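PDB 5EY5: LBCATS-a from Synthetic construct, which is a designed or reconstructed tryptophan synthase alpha chain that probably cleaves indole-3-glycerol phosphate to indole and glyceraldehyde 3-phosphate, and here binds sn-glycerol-3-phosphate. Local coordinates for residues 60-63 with 64-67; 112-115 with 116-120; 2-5 with 6-10. All coordinates share one frame; numbering follows the deposited sequence.

Contact 1: residues 60-63 with 64-67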
loop_
_atom_site.group_PDB
_atom_site.type_symbol
_atom_site.label_atom_id
_atom_site.label_comp_id
_atom_site.label_asym_id
_atom_site.label_seq_id
_atom_site.Cartn_x
_atom_site.Cartn_y
_atom_site.Cartn_z
ATOM N N ASP A 60 -23.954 -10.712 -26.384
ATOM C CA ASP A 60 -23.504 -10.407 -27.735
ATOM C C ASP A 60 -21.982 -10.385 -27.852
ATOM O O ASP A 60 -21.279 -9.930 -26.942
ATOM C CB ASP A 60 -24.090 -9.079 -28.193
ATOM C CG ASP A 60 -25.551 -9.209 -28.553
ATOM O OD1 ASP A 60 -25.834 -9.933 -29.532
ATOM O OD2 ASP A 60 -26.409 -8.617 -27.863
ATOM N N GLY A 61 -21.478 -10.917 -28.981
ATOM C CA GLY A 61 -20.081 -10.819 -29.308
ATOM C C GLY A 61 -19.709 -9.419 -29.780
ATOM O O GLY A 61 -20.556 -8.517 -29.857
ATOM N N PRO A 62 -18.431 -9.232 -30.114
ATOM C CA PRO A 62 -17.938 -7.873 -30.408
ATOM C C PRO A 62 -18.660 -7.178 -31.556
ATOM O O PRO A 62 -18.911 -5.974 -31.480
ATOM C CB PRO A 62 -16.456 -8.110 -30.740
ATOM C CG PRO A 62 -16.123 -9.429 -30.100
ATOM C CD PRO A 62 -17.364 -10.245 -30.189
ATOM N N THR A 63 -18.970 -7.897 -32.635
ATOM C CA THR A 63 -19.648 -7.290 -33.778
ATOM C C THR A 63 -20.922 -6.578 -33.365
ATOM O O THR A 63 -21.137 -5.403 -33.686
ATOM C CB THR A 63 -19.979 -8.369 -34.799
ATOM O OG1 THR A 63 -18.773 -9.052 -35.155
ATOM C CG2 THR A 63 -20.615 -7.747 -36.035
ATOM N N ILE A 64 -21.813 -7.303 -32.697
ATOM C CA ILE A 64 -23.090 -6.712 -32.343
ATOM C C ILE A 64 -22.949 -5.749 -31.168
ATOM O O ILE A 64 -23.758 -4.826 -31.031
ATOM C CB ILE A 64 -24.100 -7.845 -32.098
ATOM C CG1 ILE A 64 -24.398 -8.496 -33.457
ATOM C CG2 ILE A 64 -25.390 -7.318 -31.438
ATOM C CD1 ILE A 64 -25.234 -9.729 -33.404
ATOM N N GLN A 65 -21.930 -5.937 -30.316
ATOM C CA GLN A 65 -21.589 -4.936 -29.302
ATOM C C GLN A 65 -21.308 -3.593 -29.951
ATOM O O GLN A 65 -21.760 -2.548 -29.470
ATOM C CB GLN A 65 -20.345 -5.363 -28.502
ATOM C CG GLN A 65 -20.486 -6.547 -27.546
ATOM C CD GLN A 65 -19.125 -7.039 -27.063
ATOM O OE1 GLN A 65 -18.180 -6.254 -26.928
ATOM N NE2 GLN A 65 -19.011 -8.347 -26.823
ATOM N N ARG A 66 -20.484 -3.602 -31.004
ATOM C CA ARG A 66 -20.131 -2.374 -31.714
ATOM C C ARG A 66 -21.328 -1.772 -32.425
ATOM O O ARG A 66 -21.455 -0.550 -32.490
ATOM C CB ARG A 66 -19.011 -2.633 -32.727
ATOM C CG ARG A 66 -17.720 -3.112 -32.090
ATOM C CD ARG A 66 -16.549 -3.128 -33.060
ATOM N NE ARG A 66 -16.729 -4.046 -34.177
ATOM C CZ ARG A 66 -16.365 -5.324 -34.157
ATOM N NH1 ARG A 66 -15.819 -5.836 -33.063
ATOM N NH2 ARG A 66 -16.556 -6.093 -35.226
ATOM N N ALA A 67 -22.184 -2.607 -33.025
ATOM C CA ALA A 67 -23.391 -2.071 -33.648
ATOM C C ALA A 67 -24.280 -1.382 -32.612
ATOM O O ALA A 67 -24.813 -0.301 -32.870
ATOM C CB ALA A 67 -24.151 -3.184 -34.375
HETATM O O HOH W 1 -15.770 -8.601 -34.176
#
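Q65 reaches back over the start of its own helix and gives NE2 to the backbone O of D60, 2.8 Å away, in a nearly straight bond (172°). The acceptor lies close to the plane of the Q65 amide, while the donor is tilted from the carbonyl plane of D60. With CG beside the backbone N (chi1 -70°) and the chain extended beyond it, the amide is laid along the turn that leads into the helix. A basic side chain of another protein chain packs on Q65 and adds a weak hydrogen bond to D60 O. G61 is the N-cap, and its O takes the first helical bond, 3.0 Å from Q65 N. D60, T63, I64 and Q65 are buried. Here D60 and I64 cross obliquely: the CG2 branch of I64 presses on the D60 carboxylate, 3.3 Å from OD1. Y102 OH at OD2 and T183 OG1 at OD1 hold that carboxylate. P62 and R66, by contrast, are exposed. The R66 chain, bent at chi3 (-63°), brings one face of its guanidinium over P62 O and T63 CA, with NH1 3.3 Å from P62 CB. R66 and T63 are linked through a water, which accepts from R66 NH2 at 2.8 Å and is hydrogen-bonded to T63 OG1 at 3.2 Å, while R66 NE forms a salt bridge with E241. I64 lines the sn-glycerol-3-phosphate pocket of this TIM barrel. T63, I64 and A67 pack on helix 234-241, and I64 and A67 also on strand 18-24.

Contact 2: residues 112-115 with 116-120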
loop_
_atom_site.group_PDB
_atom_site.type_symbol
_atom_site.label_atom_id
_atom_site.label_comp_id
_atom_site.label_asym_id
_atom_site.label_seq_id
_atom_site.Cartn_x
_atom_site.Cartn_y
_atom_site.Cartn_z
ATOM N N GLU A 112 -46.140 -3.970 -19.347
ATOM C CA GLU A 112 -47.403 -4.009 -20.074
ATOM C C GLU A 112 -47.470 -2.881 -21.094
ATOM O O GLU A 112 -47.950 -3.074 -22.218
ATOM C CB GLU A 112 -48.573 -3.938 -19.092
ATOM C CG GLU A 112 -48.423 -2.860 -18.026
ATOM C CD GLU A 112 -49.241 -1.613 -18.326
ATOM O OE1 GLU A 112 -49.108 -0.617 -17.582
ATOM O OE2 GLU A 112 -50.020 -1.630 -19.303
ATOM N N ARG A 113 -46.963 -1.703 -20.730
ATOM C CA ARG A 113 -46.937 -0.599 -21.677
ATOM C C ARG A 113 -46.096 -0.940 -22.898
ATOM O O ARG A 113 -46.386 -0.474 -24.011
ATOM C CB ARG A 113 -46.413 0.655 -20.981
ATOM C CG ARG A 113 -46.109 1.794 -21.904
ATOM C CD ARG A 113 -45.606 2.999 -21.125
ATOM N NE ARG A 113 -45.213 4.064 -22.034
ATOM C CZ ARG A 113 -43.982 4.545 -22.142
ATOM N NH1 ARG A 113 -43.007 4.072 -21.381
ATOM N NH2 ARG A 113 -43.729 5.507 -23.018
ATOM N N PHE A 114 -45.057 -1.754 -22.713
ATOM C CA PHE A 114 -44.174 -2.108 -23.819
ATOM C C PHE A 114 -44.834 -3.112 -24.756
ATOM O O PHE A 114 -44.800 -2.950 -25.982
ATOM C CB PHE A 114 -42.857 -2.669 -23.282
ATOM C CG PHE A 114 -42.007 -3.293 -24.340
ATOM C CD1 PHE A 114 -41.259 -2.509 -25.193
ATOM C CD2 PHE A 114 -41.980 -4.653 -24.505
ATOM C CE1 PHE A 114 -40.485 -3.080 -26.174
ATOM C CE2 PHE A 114 -41.209 -5.231 -25.506
ATOM C CZ PHE A 114 -40.462 -4.442 -26.327
ATOM N N VAL A 115 -45.443 -4.153 -24.193
ATOM C CA VAL A 115 -46.155 -5.130 -25.011
ATOM C C VAL A 115 -47.348 -4.483 -25.706
ATOM O O VAL A 115 -47.666 -4.809 -26.857
ATOM C CB VAL A 115 -46.579 -6.337 -24.150
ATOM C CG1 VAL A 115 -47.156 -7.435 -25.024
ATOM C CG2 VAL A 115 -45.389 -6.855 -23.360
ATOM N N LYS A 116 -48.039 -3.567 -25.020
ATOM C CA LYS A 116 -49.143 -2.861 -25.670
ATOM C C LYS A 116 -48.645 -2.059 -26.872
ATOM O O LYS A 116 -49.254 -2.093 -27.947
ATOM C CB LYS A 116 -49.857 -1.949 -24.670
ATOM C CG LYS A 116 -51.132 -1.308 -25.212
ATOM C CD LYS A 116 -51.655 -0.204 -24.295
ATOM C CE LYS A 116 -52.902 0.454 -24.878
ATOM N NZ LYS A 116 -53.364 1.625 -24.076
ATOM N N GLU A 117 -47.538 -1.336 -26.712
ATOM C CA GLU A 117 -46.978 -0.604 -27.840
ATOM C C GLU A 117 -46.492 -1.551 -28.933
ATOM O O GLU A 117 -46.565 -1.212 -30.123
ATOM C CB GLU A 117 -45.840 0.302 -27.375
ATOM C CG GLU A 117 -45.131 1.027 -28.500
ATOM C CD GLU A 117 -45.868 2.280 -28.958
ATOM O OE1 GLU A 117 -45.220 3.343 -29.060
ATOM O OE2 GLU A 117 -47.090 2.202 -29.208
ATOM N N CYS A 118 -46.002 -2.738 -28.562
ATOM C CA CYS A 118 -45.650 -3.728 -29.575
ATOM C C CYS A 118 -46.848 -4.059 -30.445
ATOM O O CYS A 118 -46.753 -4.059 -31.678
ATOM C CB CYS A 118 -45.112 -5.004 -28.925
ATOM S SG CYS A 118 -43.393 -4.895 -28.435
ATOM N N ALA A 119 -47.991 -4.348 -29.815
ATOM C CA ALA A 119 -49.169 -4.760 -30.564
ATOM C C ALA A 119 -49.703 -3.627 -31.422
ATOM O O ALA A 119 -50.199 -3.869 -32.525
ATOM C CB ALA A 119 -50.253 -5.267 -29.612
ATOM N N GLU A 120 -49.592 -2.388 -30.952
ATOM C CA GLU A 120 -50.151 -1.289 -31.728
ATOM C C GLU A 120 -49.227 -0.886 -32.871
ATOM O O GLU A 120 -49.696 -0.510 -33.951
ATOM C CB GLU A 120 -50.446 -0.093 -30.820
ATOM C CG GLU A 120 -51.283 -0.447 -29.605
ATOM C CD GLU A 120 -51.828 0.777 -28.903
ATOM O OE1 GLU A 120 -53.060 0.982 -28.932
ATOM O OE2 GLU A 120 -51.022 1.539 -28.330
#
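C118 sets its sulfur over one face of the F114 ring, one helical turn back in helix 111-121. The C118 side chain starts at CB, which leans on the backbone of that preceding turn, 3.3 Å from V115 O and 3.6 Å from F114 O. From there SG swings to the side of its own backbone N (chi1 -80°), which carries it back along the helix toward the ring and to 3.4 Å from F114 O. SG stands 3.9 Å from the centroid of the F114 ring and 24° off the ring normal, displaced toward the rim. Its nearest ring atom is F114 CZ at 3.6 Å, with CE2 almost as near, so the sulfur sits over the far end of the ring. The ring itself is brought there by a CG anti to the backbone N (chi1 169°). The helix backbone keeps its i to i+4 bonds, among them C118 N to F114 O at 2.9 Å. Both side chains also touch L126 of strand 125-127; F82 of helix 78-91 adjoins C118, and L78 of the same helix adjoins F114. V115 faces helix 137-146 instead. R113 hydrogen-bonds through NH1 to the backbone O of Y109 and makes a cation-pi contact with its ring. The charged ends of E112 and K116 remain 6.7 Å apart from OE2 to NZ, without a salt bridge. Chemically, then, a polarisable sulfur on an aromatic face joins the apolar seam between helix and barrel strand; the charged side chains lie on other flanks, where E117 makes a long, weak ion pair with R86.

Contact 3: residues 2-5 with 6-10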
loop_
_atom_site.group_PDB
_atom_site.type_symbol
_atom_site.label_atom_id
_atom_site.label_comp_id
_atom_site.label_asym_id
_atom_site.label_seq_id
_atom_site.Cartn_x
_atom_site.Cartn_y
_atom_site.Cartn_z
ATOM N N ASN A 2 -50.845 -14.846 -35.190
ATOM C CA ASN A 2 -49.598 -14.089 -35.236
ATOM C C ASN A 2 -48.951 -14.203 -36.615
ATOM O O ASN A 2 -48.978 -15.265 -37.248
ATOM C CB ASN A 2 -48.642 -14.596 -34.147
ATOM C CG ASN A 2 -47.491 -13.628 -33.859
ATOM O OD1 ASN A 2 -46.510 -13.570 -34.601
ATOM N ND2 ASN A 2 -47.603 -12.877 -32.754
ATOM N N ARG A 3 -48.388 -13.083 -37.091
ATOM C CA ARG A 3 -47.641 -13.092 -38.349
ATOM C C ARG A 3 -46.540 -14.144 -38.352
ATOM O O ARG A 3 -46.203 -14.699 -39.404
ATOM C CB ARG A 3 -47.024 -11.716 -38.616
ATOM C CG ARG A 3 -48.036 -10.657 -39.024
ATOM C CD ARG A 3 -47.323 -9.370 -39.443
ATOM N NE ARG A 3 -48.264 -8.292 -39.740
ATOM C CZ ARG A 3 -48.590 -7.319 -38.893
ATOM N NH1 ARG A 3 -48.054 -7.275 -37.681
ATOM N NH2 ARG A 3 -49.458 -6.385 -39.262
ATOM N N ILE A 4 -45.920 -14.395 -37.198
ATOM C CA ILE A 4 -44.866 -15.406 -37.154
ATOM C C ILE A 4 -45.438 -16.774 -37.495
ATOM O O ILE A 4 -44.896 -17.506 -38.334
ATOM C CB ILE A 4 -44.176 -15.415 -35.782
ATOM C CG1 ILE A 4 -43.401 -14.105 -35.559
ATOM C CG2 ILE A 4 -43.238 -16.602 -35.691
ATOM C CD1 ILE A 4 -42.881 -13.954 -34.140
ATOM N N ALA A 5 -46.549 -17.134 -36.855
ATOM C CA ALA A 5 -47.202 -18.401 -37.162
ATOM C C ALA A 5 -47.604 -18.472 -38.632
ATOM O O ALA A 5 -47.392 -19.494 -39.291
ATOM C CB ALA A 5 -48.417 -18.600 -36.255
ATOM N N GLU A 6 -48.184 -17.390 -39.164
ATOM C CA GLU A 6 -48.593 -17.391 -40.570
ATOM C C GLU A 6 -47.403 -17.618 -41.494
ATOM O O GLU A 6 -47.481 -18.406 -42.439
ATOM C CB GLU A 6 -49.291 -16.078 -40.929
ATOM C CG GLU A 6 -50.442 -15.722 -40.022
ATOM C CD GLU A 6 -51.188 -14.475 -40.467
ATOM O OE1 GLU A 6 -50.575 -13.609 -41.134
ATOM O OE2 GLU A 6 -52.393 -14.366 -40.149
ATOM N N ALA A 7 -46.284 -16.948 -41.223
ATOM C CA ALA A 7 -45.087 -17.136 -42.032
ATOM C C ALA A 7 -44.607 -18.589 -42.026
ATOM O O ALA A 7 -44.272 -19.138 -43.080
ATOM C CB ALA A 7 -43.984 -16.216 -41.533
ATOM N N PHE A 8 -44.530 -19.218 -40.849
ATOM C CA PHE A 8 -44.006 -20.585 -40.774
ATOM C C PHE A 8 -44.958 -21.568 -41.435
ATOM O O PHE A 8 -44.521 -22.510 -42.110
ATOM C CB PHE A 8 -43.756 -20.997 -39.320
ATOM C CG PHE A 8 -42.407 -20.592 -38.797
ATOM C CD1 PHE A 8 -41.249 -21.209 -39.263
ATOM C CD2 PHE A 8 -42.295 -19.606 -37.837
ATOM C CE1 PHE A 8 -39.988 -20.828 -38.784
ATOM C CE2 PHE A 8 -41.044 -19.219 -37.355
ATOM C CZ PHE A 8 -39.889 -19.837 -37.828
ATOM N N GLU A 9 -46.264 -21.358 -41.252
ATOM C CA GLU A 9 -47.254 -22.211 -41.896
ATOM C C GLU A 9 -47.158 -22.119 -43.415
ATOM O O GLU A 9 -47.250 -23.135 -44.113
ATOM C CB GLU A 9 -48.653 -21.828 -41.415
ATOM C CG GLU A 9 -49.805 -22.534 -42.147
ATOM C CD GLU A 9 -49.897 -24.020 -41.828
ATOM O OE1 GLU A 9 -49.006 -24.530 -41.115
ATOM O OE2 GLU A 9 -50.862 -24.681 -42.289
ATOM N N GLU A 10 -46.974 -20.907 -43.948
ATOM C CA GLU A 10 -46.891 -20.764 -45.395
ATOM C C GLU A 10 -45.644 -21.450 -45.946
ATOM O O GLU A 10 -45.717 -22.144 -46.970
ATOM C CB GLU A 10 -46.938 -19.284 -45.774
ATOM C CG GLU A 10 -48.318 -18.668 -45.574
ATOM C CD GLU A 10 -49.427 -19.445 -46.318
ATOM O OE1 GLU A 10 -49.258 -19.723 -47.523
ATOM O OE2 GLU A 10 -50.458 -19.784 -45.695
#
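I4 and F8 lie side by side on one flank of helix 3-14, pointing the same way. The CG2 branch of I4 meets the F8 ring at its edge and in its plane, 3.8 Å from CE2, so the methyl abuts the rim and does not cover a face. CG2 of I4 is anti to the backbone N, whereas CG of F8 sits beside its own (chi1 -86°); this turns the ring back toward the preceding turn, where CD2 also comes within 3.4 Å of I4 O. That same oxygen accepts the helical bond from F8 N at 3.1 Å. I4 also touches D149 of strand 149-154, and F8 packs on the loop residues I47 and P207. N2 is the N-cap of the helix, which precedes the first strand of the TIM barrel. Its OD1 receives I4 N at 2.8 Å, on a lone pair and in the carbonyl plane, while its backbone O takes E6 N at 3.0 Å. ND2 is bound by the backbone O of both D124 and G147, so bonds at OD1 and ND2 together hold the amide's rotation. E6 stretches back along the helix, its CG 3.2 Å from N2 O. Its carboxylate makes no salt bridge with R3: OE1 stays 6.0 Å from R3 NE. R3 points elsewhere, forming a salt bridge through NH1 with D124 and hydrogen-bonding through NE to T93 O. The chemistry thus divides in two: N2 takes the N-H of I4 on its side chain and that of E6 on its backbone O, tying the helix start to neighbouring loops, and an aliphatic-aromatic pair forms the apolar flank.

How the contacts relate
All three contacts are local, between residues mostly four apart within helices of one eight-stranded parallel TIM barrel, and follow the chain in the order contact 3, contact 1, contact 2. Contact 3 opens helix 3-14, before the first strand, 18-24; contact 1 opens helix 62-73, after the second, 48-51; both include the N-cap. Contact 2 lies in helix 111-121, between strands 97-100 and 125-127. Centres of contacts 1 and 3, on opposite sides of the chain's centre, are about 29 Å apart, those of 1 and 2 about 27 Å, those of 2 and 3 about 20 Å. Contact 1 alone reaches the ligand pocket; contact 2 packs against strand 125-127 and flanking helices, contact 3 against loops and strand 149-154.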